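Local coordinates for protein GlcNAc Inducible Gene 2, GIG2 (Candida albicans, PDB 6AKZ) that binds an iron ion and is probably an oxygenase of the DUF1479 family, its gene being inducible by N-acetylglucosamine, at residues S126-F131 and I178-P183. Residues are numbered along the deposited sequence; the frame is centred on the assembly and turned at random.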
ATOM      1  N   SER A 126      -1.822 -20.677  -2.075  1.00 19.91           N
ATOM      2  CA  SER A 126      -1.325 -19.938  -3.233  1.00 23.45           C
ATOM      3  C   SER A 126      -0.261 -18.902  -2.860  1.00 20.17           C
ATOM      4  O   SER A 126       0.121 -18.072  -3.685  1.00 20.02           O
ATOM      5  CB  SER A 126      -2.482 -19.257  -3.967  1.00 26.15           C
ATOM      6  OG  SER A 126      -3.427 -20.210  -4.424  1.00 36.21           O
ATOM      7  N   TRP A 127       0.214 -18.955  -1.619  1.00 22.25           N
ATOM      8  CA  TRP A 127       1.233 -18.022  -1.140  1.00 25.56           C
ATOM      9  C   TRP A 127       2.512 -18.768  -0.768  1.00 23.04           C
ATOM     10  O   TRP A 127       2.461 -19.784  -0.075  1.00 25.62           O
ATOM     11  CB  TRP A 127       0.714 -17.232   0.064  1.00 30.49           C
ATOM     12  CG  TRP A 127      -0.505 -16.415  -0.235  1.00 35.31           C
ATOM     13  CD1 TRP A 127      -1.806 -16.809  -0.110  1.00 41.40           C
ATOM     14  CD2 TRP A 127      -0.538 -15.065  -0.712  1.00 36.16           C
ATOM     15  NE1 TRP A 127      -2.647 -15.786  -0.478  1.00 46.26           N
ATOM     16  CE2 TRP A 127      -1.893 -14.705  -0.852  1.00 44.04           C
ATOM     17  CE3 TRP A 127       0.446 -14.125  -1.034  1.00 37.80           C
ATOM     18  CZ2 TRP A 127      -2.290 -13.447  -1.299  1.00 43.82           C
ATOM     19  CZ3 TRP A 127       0.050 -12.876  -1.477  1.00 44.57           C
ATOM     20  CH2 TRP A 127      -1.305 -12.548  -1.606  1.00 40.54           C
ATOM     21  N   TYR A 128       3.656 -18.272  -1.233  1.00 20.06           N
ATOM     22  CA  TYR A 128       4.942 -18.946  -0.937  1.00 20.26           C
ATOM     23  C   TYR A 128       5.865 -17.974  -0.176  1.00 24.79           C
ATOM     24  O   TYR A 128       6.156 -16.879  -0.668  1.00 23.94           O
ATOM     25  CB  TYR A 128       5.569 -19.353  -2.250  1.00 21.92           C
ATOM     26  CG  TYR A 128       4.748 -20.434  -2.885  1.00 22.61           C
ATOM     27  CD1 TYR A 128       3.664 -20.128  -3.718  1.00 21.41           C
ATOM     28  CD2 TYR A 128       5.015 -21.765  -2.608  1.00 24.60           C
ATOM     29  CE1 TYR A 128       2.860 -21.150  -4.222  1.00 23.91           C
ATOM     30  CE2 TYR A 128       4.235 -22.795  -3.138  1.00 27.73           C
ATOM     31  CZ  TYR A 128       3.165 -22.483  -3.961  1.00 26.31           C
ATOM     32  OH  TYR A 128       2.391 -23.482  -4.485  1.00 24.67           O
ATOM     33  N   ASN A 129       6.316 -18.371   1.017  1.00 22.87           N
ATOM     34  CA  ASN A 129       7.040 -17.487   1.928  1.00 21.67           C
ATOM     35  C   ASN A 129       8.522 -17.534   1.589  1.00 21.25           C
ATOM     36  O   ASN A 129       9.336 -18.025   2.385  1.00 22.66           O
ATOM     37  CB  ASN A 129       6.767 -17.874   3.391  1.00 25.82           C
ATOM     38  CG  ASN A 129       5.348 -17.521   3.822  1.00 30.50           C
ATOM     39  OD1 ASN A 129       4.494 -17.276   2.999  1.00 36.49           O
ATOM     40  ND2 ASN A 129       5.122 -17.433   5.098  1.00 36.46           N
ATOM     41  N   VAL A 130       8.832 -17.123   0.367  1.00 17.63           N
ATOM     42  CA  VAL A 130      10.158 -16.952  -0.109  1.00 19.15           C
ATOM     43  C   VAL A 130      10.321 -15.420  -0.238  1.00 18.03           C
ATOM     44  O   VAL A 130       9.506 -14.708  -0.877  1.00 15.06           O
ATOM     45  CB  VAL A 130      10.445 -17.733  -1.400  1.00 19.97           C
ATOM     46  CG1 VAL A 130       9.561 -17.324  -2.593  1.00 22.08           C
ATOM     47  CG2 VAL A 130      11.882 -17.539  -1.811  1.00 23.50           C
ATOM     48  N   PHE A 131      11.386 -14.910   0.355  1.00 16.92           N
ATOM     49  CA  PHE A 131      11.642 -13.460   0.382  1.00 17.91           C
ATOM     50  C   PHE A 131      12.894 -12.977  -0.342  1.00 19.16           C
ATOM     51  O   PHE A 131      12.840 -11.889  -0.981  1.00 16.84           O
ATOM     52  CB  PHE A 131      11.651 -13.028   1.838  1.00 18.45           C
ATOM     53  CG  PHE A 131      10.358 -13.320   2.544  1.00 16.68           C
ATOM     54  CD1 PHE A 131       9.257 -12.502   2.390  1.00 15.36           C
ATOM     55  CD2 PHE A 131      10.203 -14.509   3.295  1.00 17.41           C
ATOM     56  CE1 PHE A 131       8.080 -12.753   3.068  1.00 17.41           C
ATOM     57  CE2 PHE A 131       9.008 -14.799   3.955  1.00 16.93           C
ATOM     58  CZ  PHE A 131       7.931 -13.911   3.837  1.00 17.13           C
ATOM     59  N   ILE A 178       5.740 -14.288  -2.769  1.00 17.81           N
ATOM     60  CA  ILE A 178       5.205 -14.519  -4.074  1.00 15.73           C
ATOM     61  C   ILE A 178       3.840 -15.253  -3.965  1.00 15.76           C
ATOM     62  O   ILE A 178       3.517 -15.879  -2.973  1.00 15.03           O
ATOM     63  CB  ILE A 178       6.224 -15.237  -4.960  1.00 18.79           C
ATOM     64  CG1 ILE A 178       6.453 -16.659  -4.531  1.00 22.94           C
ATOM     65  CG2 ILE A 178       7.583 -14.469  -4.972  1.00 19.26           C
ATOM     66  CD1 ILE A 178       7.270 -17.474  -5.538  1.00 24.17           C
ATOM     67  N   ARG A 179       3.033 -15.094  -5.010  1.00 15.66           N
ATOM     68  CA  ARG A 179       1.799 -15.829  -5.168  1.00 16.30           C
ATOM     69  C   ARG A 179       1.856 -16.619  -6.468  1.00 16.60           C
ATOM     70  O   ARG A 179       2.305 -16.127  -7.520  1.00 16.51           O
ATOM     71  CB  ARG A 179       0.612 -14.887  -5.153  1.00 19.86           C
ATOM     72  CG  ARG A 179      -0.632 -15.581  -5.709  1.00 23.47           C
ATOM     73  CD  ARG A 179      -1.840 -14.714  -5.584  1.00 25.80           C
ATOM     74  NE  ARG A 179      -1.832 -13.391  -6.268  1.00 25.39           N
ATOM     75  CZ  ARG A 179      -2.010 -13.138  -7.564  1.00 26.93           C
ATOM     76  NH1 ARG A 179      -1.991 -14.112  -8.466  1.00 24.27           N
ATOM     77  NH2 ARG A 179      -2.213 -11.863  -7.968  1.00 21.98           N
ATOM     78  N   ILE A 180       1.517 -17.910  -6.392  1.00 17.77           N
ATOM     79  CA  ILE A 180       1.362 -18.700  -7.599  1.00 17.93           C
ATOM     80  C   ILE A 180       0.020 -19.399  -7.425  1.00 19.36           C
ATOM     81  O   ILE A 180      -0.060 -20.365  -6.653  1.00 19.31           O
ATOM     82  CB  ILE A 180       2.476 -19.762  -7.766  1.00 19.40           C
ATOM     83  CG1 ILE A 180       3.844 -19.084  -7.813  1.00 21.24           C
ATOM     84  CG2 ILE A 180       2.307 -20.535  -9.067  1.00 18.67           C
ATOM     85  CD1 ILE A 180       5.017 -20.044  -7.799  1.00 24.25           C
ATOM     86  N   ARG A 181      -1.037 -18.835  -8.035  1.00 17.49           N
ATOM     87  CA  ARG A 181      -2.413 -19.253  -7.833  1.00 17.41           C
ATOM     88  C   ARG A 181      -2.843 -20.153  -8.995  1.00 17.51           C
ATOM     89  O   ARG A 181      -2.862 -19.753 -10.140  1.00 15.40           O
ATOM     90  CB  ARG A 181      -3.345 -18.100  -7.730  1.00 19.73           C
ATOM     91  CG  ARG A 181      -4.813 -18.478  -7.422  1.00 19.66           C
ATOM     92  CD  ARG A 181      -5.569 -17.242  -7.073  1.00 20.54           C
ATOM     93  NE  ARG A 181      -6.990 -17.517  -6.932  1.00 23.20           N
ATOM     94  CZ  ARG A 181      -7.923 -16.593  -6.778  1.00 21.42           C
ATOM     95  NH1 ARG A 181      -7.628 -15.297  -6.767  1.00 22.74           N
ATOM     96  NH2 ARG A 181      -9.179 -16.966  -6.618  1.00 23.15           N
ATOM     97  N   GLU A 182      -3.073 -21.435  -8.677  1.00 19.07           N
ATOM     98  CA  GLU A 182      -3.589 -22.379  -9.684  1.00 19.36           C
ATOM     99  C   GLU A 182      -5.079 -22.108  -9.985  1.00 17.62           C
ATOM    100  O   GLU A 182      -5.840 -21.712  -9.096  1.00 17.76           O
ATOM    101  CB  GLU A 182      -3.384 -23.843  -9.234  1.00 22.19           C
ATOM    102  CG  GLU A 182      -1.914 -24.247  -9.212  1.00 26.09           C
ATOM    103  CD  GLU A 182      -1.237 -24.214 -10.562  1.00 31.06           C
ATOM    104  OE1 GLU A 182      -1.850 -24.619 -11.569  1.00 48.78           O
ATOM    105  OE2 GLU A 182      -0.082 -23.746 -10.663  1.00 40.02           O
ATOM    106  N   PRO A 183      -5.520 -22.468 -11.211  1.00 17.86           N
ATOM    107  CA  PRO A 183      -6.961 -22.398 -11.471  1.00 17.48           C
ATOM    108  C   PRO A 183      -7.733 -23.242 -10.527  1.00 19.29           C
ATOM    109  O   PRO A 183      -7.260 -24.334 -10.120  1.00 19.44           O
ATOM    110  CB  PRO A 183      -7.089 -22.939 -12.883  1.00 16.92           C
ATOM    111  CG  PRO A 183      -5.777 -22.612 -13.546  1.00 17.11           C
ATOM    112  CD  PRO A 183      -4.754 -22.730 -12.426  1.00 18.09           C
TER
HETATM  113  O   HOH W   1       0.577 -22.940  -6.259  1.00 26.01           O
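The Tyr128 side chain lies across Ile178 and Ile180. Tyr128 CB rests on Ile178 CG1 at 3.6 Å. With CG anti to the carbonyl carbon (chi1 -68°) the ring runs on toward Ile180, whose CB is 3.8 Å from Tyr128 CE1. At the far end a water in the ring plane lies 2.6 Å from Tyr128 OH and donates to Ile180 O, while Asn123 N also bonds the hydroxyl. Val130 CG1 packs beside Ile178, 3.7 Å from its CG1, and helix 96-112 adds Leu106, Phe109 and Cys110 to this face. The backbones form an antiparallel pair at the margin of the main sheet of this cupin-clan fold, where 127-128 is an edge strand and 367-371 flanks 178-181 on its other side. Tyr128 N donates almost straight (175°) to Ile178 O at 3.0 Å; the return bond from Ile178 N to Tyr128 O is weak. Ile180 N reaches Ser126 O at 3.1 Å, more bent at 140°. On the opposite face Arg179 CB sits over the rim of the Trp127 indole, 4.2 Å from CE3; the guanidinium stands nearly perpendicular to that ring and bonds Ser367. The Trp127 side chain lies about 8 Å from the bound iron(III) ion.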